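Protein Niban 2 (Homo sapiens, PDB 7CTP) may suppress apoptosis and may promote melanoma cell invasion. Local coordinates at residues V3-A17 against Q269-Q281. Numbering follows the deposited sequence.
Sequences VLSTHLDDARRQHIA and QISDAVYHMVYEQ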
# COMPACT_ATOMS: atom_id res chain seq x y z
N VAL A 3 17.19 -29.46 -3.36
CA VAL A 3 17.54 -28.25 -4.10
C VAL A 3 18.15 -27.20 -3.18
O VAL A 3 19.11 -26.51 -3.54
CB VAL A 3 16.31 -27.71 -4.84
CG1 VAL A 3 15.15 -27.53 -3.88
CG2 VAL A 3 16.64 -26.39 -5.55
N LEU A 4 17.61 -27.07 -1.96
CA LEU A 4 18.09 -26.03 -1.06
C LEU A 4 19.44 -26.39 -0.45
O LEU A 4 20.31 -25.53 -0.32
CB LEU A 4 17.05 -25.78 0.04
CG LEU A 4 15.70 -25.19 -0.40
CD1 LEU A 4 14.84 -24.86 0.80
CD2 LEU A 4 15.88 -23.96 -1.29
N SER A 5 19.64 -27.66 -0.11
CA SER A 5 20.91 -28.05 0.48
C SER A 5 22.03 -27.99 -0.55
O SER A 5 23.18 -27.71 -0.21
CB SER A 5 20.83 -29.46 1.07
OG SER A 5 20.47 -30.40 0.07
N THR A 6 21.69 -28.20 -1.83
CA THR A 6 22.69 -28.18 -2.89
C THR A 6 23.08 -26.76 -3.25
O THR A 6 24.27 -26.43 -3.30
CB THR A 6 22.17 -28.91 -4.12
OG1 THR A 6 21.81 -30.25 -3.76
CG2 THR A 6 23.24 -28.93 -5.21
N HIS A 7 22.09 -25.89 -3.50
CA HIS A 7 22.37 -24.59 -4.06
C HIS A 7 22.40 -23.47 -3.04
O HIS A 7 23.02 -22.43 -3.30
CB HIS A 7 21.35 -24.26 -5.15
CG HIS A 7 21.33 -25.27 -6.26
ND1 HIS A 7 22.41 -25.49 -7.08
CD2 HIS A 7 20.37 -26.15 -6.65
CE1 HIS A 7 22.12 -26.45 -7.95
NE2 HIS A 7 20.88 -26.86 -7.71
N LEU A 8 21.79 -23.65 -1.88
CA LEU A 8 21.99 -22.67 -0.82
C LEU A 8 22.81 -23.27 0.31
O LEU A 8 22.36 -23.30 1.47
CB LEU A 8 20.64 -22.14 -0.30
CG LEU A 8 19.82 -21.38 -1.33
CD1 LEU A 8 18.48 -20.95 -0.77
CD2 LEU A 8 20.60 -20.16 -1.83
N ASP A 9 24.01 -23.75 -0.00
CA ASP A 9 24.89 -24.24 1.04
C ASP A 9 25.41 -23.08 1.88
O ASP A 9 25.11 -21.91 1.64
CB ASP A 9 26.03 -25.09 0.46
CG ASP A 9 27.00 -24.30 -0.42
OD1 ASP A 9 26.95 -23.06 -0.48
OD2 ASP A 9 27.84 -24.96 -1.08
N ASP A 10 26.18 -23.42 2.92
CA ASP A 10 26.63 -22.39 3.86
C ASP A 10 27.42 -21.29 3.16
O ASP A 10 27.26 -20.11 3.47
CB ASP A 10 27.45 -23.02 4.98
CG ASP A 10 26.59 -23.66 6.05
OD1 ASP A 10 25.34 -23.57 5.95
OD2 ASP A 10 27.16 -24.25 6.98
N ALA A 11 28.27 -21.66 2.20
CA ALA A 11 29.10 -20.66 1.53
C ALA A 11 28.23 -19.69 0.74
O ALA A 11 28.45 -18.47 0.79
CB ALA A 11 30.11 -21.34 0.61
N ARG A 12 27.25 -20.22 0.01
CA ARG A 12 26.38 -19.37 -0.78
C ARG A 12 25.52 -18.49 0.12
O ARG A 12 25.33 -17.30 -0.16
CB ARG A 12 25.52 -20.21 -1.71
CG ARG A 12 24.44 -19.41 -2.43
CD ARG A 12 25.00 -18.75 -3.66
NE ARG A 12 25.33 -19.73 -4.70
CZ ARG A 12 26.31 -19.59 -5.58
NH1 ARG A 12 27.08 -18.50 -5.55
NH2 ARG A 12 26.54 -20.53 -6.49
N ARG A 13 25.00 -19.06 1.21
CA ARG A 13 24.23 -18.24 2.14
C ARG A 13 25.08 -17.13 2.73
O ARG A 13 24.60 -16.01 2.91
CB ARG A 13 23.62 -19.11 3.23
CG ARG A 13 22.51 -20.02 2.69
CD ARG A 13 21.84 -20.80 3.82
NE ARG A 13 20.72 -21.61 3.33
CZ ARG A 13 19.44 -21.28 3.46
NH1 ARG A 13 19.10 -20.15 4.07
NH2 ARG A 13 18.49 -22.08 2.97
N GLN A 14 26.37 -17.39 2.99
CA GLN A 14 27.21 -16.33 3.54
C GLN A 14 27.43 -15.22 2.51
O GLN A 14 27.41 -14.03 2.86
CB GLN A 14 28.54 -16.90 4.02
CG GLN A 14 29.48 -15.84 4.63
CD GLN A 14 28.85 -15.11 5.80
OE1 GLN A 14 28.90 -13.88 5.88
NE2 GLN A 14 28.26 -15.86 6.73
N HIS A 15 27.61 -15.59 1.25
CA HIS A 15 27.77 -14.57 0.21
C HIS A 15 26.51 -13.73 0.10
O HIS A 15 26.58 -12.49 0.00
CB HIS A 15 28.10 -15.24 -1.13
CG HIS A 15 29.50 -15.77 -1.21
ND1 HIS A 15 30.61 -15.02 -0.88
CD2 HIS A 15 29.96 -16.98 -1.61
CE1 HIS A 15 31.70 -15.75 -1.06
NE2 HIS A 15 31.33 -16.94 -1.50
N ILE A 16 25.34 -14.37 0.13
CA ILE A 16 24.08 -13.63 0.03
C ILE A 16 23.93 -12.69 1.22
O ILE A 16 23.54 -11.53 1.06
CB ILE A 16 22.89 -14.58 -0.09
CG1 ILE A 16 22.89 -15.29 -1.45
CG2 ILE A 16 21.58 -13.80 0.10
CD1 ILE A 16 22.08 -16.57 -1.47
N ALA A 17 24.26 -13.17 2.42
CA ALA A 17 24.14 -12.31 3.61
C ALA A 17 25.08 -11.12 3.52
O ALA A 17 24.73 -10.02 3.97
CB ALA A 17 24.42 -13.11 4.88
N GLN A 269 11.43 -22.23 -5.26
CA GLN A 269 11.81 -22.73 -3.94
C GLN A 269 13.06 -22.02 -3.42
O GLN A 269 13.13 -21.66 -2.24
CB GLN A 269 12.03 -24.24 -4.01
CG GLN A 269 12.23 -24.90 -2.65
CD GLN A 269 12.06 -26.41 -2.70
OE1 GLN A 269 12.10 -27.01 -3.78
NE2 GLN A 269 11.87 -27.02 -1.54
N ILE A 270 14.06 -21.84 -4.29
CA ILE A 270 15.28 -21.12 -3.90
C ILE A 270 14.96 -19.68 -3.53
O ILE A 270 15.46 -19.16 -2.52
CB ILE A 270 16.31 -21.18 -5.04
CG1 ILE A 270 16.82 -22.62 -5.22
CG2 ILE A 270 17.47 -20.20 -4.77
CD1 ILE A 270 17.53 -22.85 -6.54
N SER A 271 14.15 -19.01 -4.35
CA SER A 271 13.81 -17.61 -4.09
C SER A 271 13.14 -17.44 -2.74
O SER A 271 13.44 -16.50 -1.99
CB SER A 271 12.91 -17.07 -5.20
OG SER A 271 12.69 -15.68 -5.06
N ASP A 272 12.19 -18.33 -2.41
CA ASP A 272 11.51 -18.23 -1.13
C ASP A 272 12.48 -18.37 0.03
O ASP A 272 12.35 -17.68 1.05
CB ASP A 272 10.41 -19.27 -0.99
CG ASP A 272 9.72 -19.18 0.38
OD1 ASP A 272 8.96 -18.21 0.59
OD2 ASP A 272 9.96 -20.03 1.25
N ALA A 273 13.43 -19.30 -0.08
CA ALA A 273 14.43 -19.50 0.97
C ALA A 273 15.30 -18.26 1.14
O ALA A 273 15.59 -17.85 2.27
CB ALA A 273 15.29 -20.73 0.68
N VAL A 274 15.72 -17.65 0.02
CA VAL A 274 16.51 -16.42 0.11
C VAL A 274 15.66 -15.29 0.68
O VAL A 274 16.14 -14.50 1.51
CB VAL A 274 17.10 -16.06 -1.26
CG1 VAL A 274 17.82 -14.71 -1.20
CG2 VAL A 274 18.07 -17.16 -1.74
N TYR A 275 14.40 -15.20 0.27
CA TYR A 275 13.51 -14.17 0.82
C TYR A 275 13.43 -14.26 2.34
O TYR A 275 13.47 -13.24 3.03
CB TYR A 275 12.12 -14.29 0.19
CG TYR A 275 11.11 -13.28 0.73
CD1 TYR A 275 11.06 -11.98 0.23
CD2 TYR A 275 10.22 -13.63 1.74
CE1 TYR A 275 10.14 -11.04 0.73
CE2 TYR A 275 9.31 -12.71 2.25
CZ TYR A 275 9.27 -11.43 1.75
OH TYR A 275 8.34 -10.53 2.27
N HIS A 276 13.31 -15.48 2.88
CA HIS A 276 13.24 -15.65 4.34
C HIS A 276 14.52 -15.18 5.02
O HIS A 276 14.48 -14.50 6.06
CB HIS A 276 12.98 -17.11 4.69
CG HIS A 276 13.35 -17.47 6.10
ND1 HIS A 276 12.51 -17.25 7.17
CD2 HIS A 276 14.49 -17.99 6.62
CE1 HIS A 276 13.11 -17.63 8.29
NE2 HIS A 276 14.31 -18.09 7.98
N MET A 277 15.68 -15.56 4.47
CA MET A 277 16.97 -15.16 5.01
C MET A 277 17.12 -13.65 5.00
O MET A 277 17.56 -13.03 5.98
CB MET A 277 18.05 -15.82 4.15
CG MET A 277 19.40 -15.97 4.73
SD MET A 277 20.37 -16.64 3.36
CE MET A 277 21.64 -15.38 3.35
N VAL A 278 16.77 -13.03 3.87
CA VAL A 278 16.82 -11.57 3.74
C VAL A 278 15.89 -10.91 4.74
O VAL A 278 16.25 -9.90 5.37
CB VAL A 278 16.48 -11.17 2.29
CG1 VAL A 278 16.16 -9.68 2.21
CG2 VAL A 278 17.62 -11.55 1.35
N TYR A 279 14.66 -11.42 4.85
CA TYR A 279 13.68 -10.83 5.76
C TYR A 279 14.21 -10.77 7.19
O TYR A 279 14.11 -9.74 7.86
CB TYR A 279 12.36 -11.62 5.70
CG TYR A 279 11.27 -11.10 6.63
CD1 TYR A 279 11.26 -11.41 7.99
CD2 TYR A 279 10.25 -10.29 6.14
CE1 TYR A 279 10.27 -10.94 8.84
CE2 TYR A 279 9.25 -9.81 6.99
CZ TYR A 279 9.27 -10.14 8.33
OH TYR A 279 8.28 -9.67 9.17
N GLU A 280 14.78 -11.88 7.67
CA GLU A 280 15.27 -11.88 9.05
C GLU A 280 16.44 -10.93 9.22
O GLU A 280 16.54 -10.24 10.24
CB GLU A 280 15.65 -13.30 9.48
CG GLU A 280 14.44 -14.23 9.67
CD GLU A 280 13.41 -13.69 10.65
OE1 GLU A 280 13.81 -13.09 11.68
OE2 GLU A 280 12.19 -13.86 10.40
N GLN A 281 17.33 -10.87 8.22
CA GLN A 281 18.47 -9.95 8.30
C GLN A 281 18.01 -8.49 8.28
O GLN A 281 18.49 -7.66 9.07
CB GLN A 281 19.44 -10.26 7.16
CG GLN A 281 20.81 -9.64 7.32
CD GLN A 281 21.77 -10.10 6.26
OE1 GLN A 281 21.59 -11.16 5.65
NE2 GLN A 281 22.82 -9.32 6.02
O HOH W 1 16.15 -19.65 4.19
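L8 sets its CD1 methyl 3.5 Å from A273 CB, where the small alanine lets a leucine settle against the backbone of helix 269-281, while its other methyl, CD2, meets V274 CG2 with the two side chains at about a right angle. L4 brings CD2 onto the same alanine and against the carbonyl oxygen Q269 O, and V3 lays CG2 against I270 CD1 at 3.8 Å. Further along, M277 lays its methyl CE against the I16-A17 surface of helix 10-17. Its chain leaves CB with CG anti to the backbone N and bends at chi3, which carries CE to 3.6 Å from I16 CG2 and close to the A17 backbone; an unbranched, flexible methionine can bend to follow this surface. R13 crosses M277 at a slant, with CB, CG and NH1 meeting SD, NH1 at 3.8 Å. At the end, Q281, extended beyond CG, gives an almost straight hydrogen bond from NE2 to A17 O (2.9 Å, 177°), with the oxygen in the plane of its amide. Shortening this side chain to an alanine is likely to leave A17 O without this donor and open a gap beside A17 CB.

The second shell holds R13 in place: NE donates to L8 O at 3.0 Å, tying helix 10-17 back to the bend at L8, and NH1 reaches A273 O through a water lying at the edge of the guanidinium. D9, the N-cap of helix 10-17, accepts from R12 N through OD1, and R12 in turn forms a salt bridge with E251. Helix 3-7 crosses helix 269-281 at -69° and helix 10-17 crosses it at -50°, placing the amino-terminal end of the chain on helix 260-337, whose V278 and Y279 touch helix 232-252, while S271 OG is hydrogen-bonded to the backbone carbonyl oxygen of Y165, between strands 157-162 and 169-173 of the PH domain.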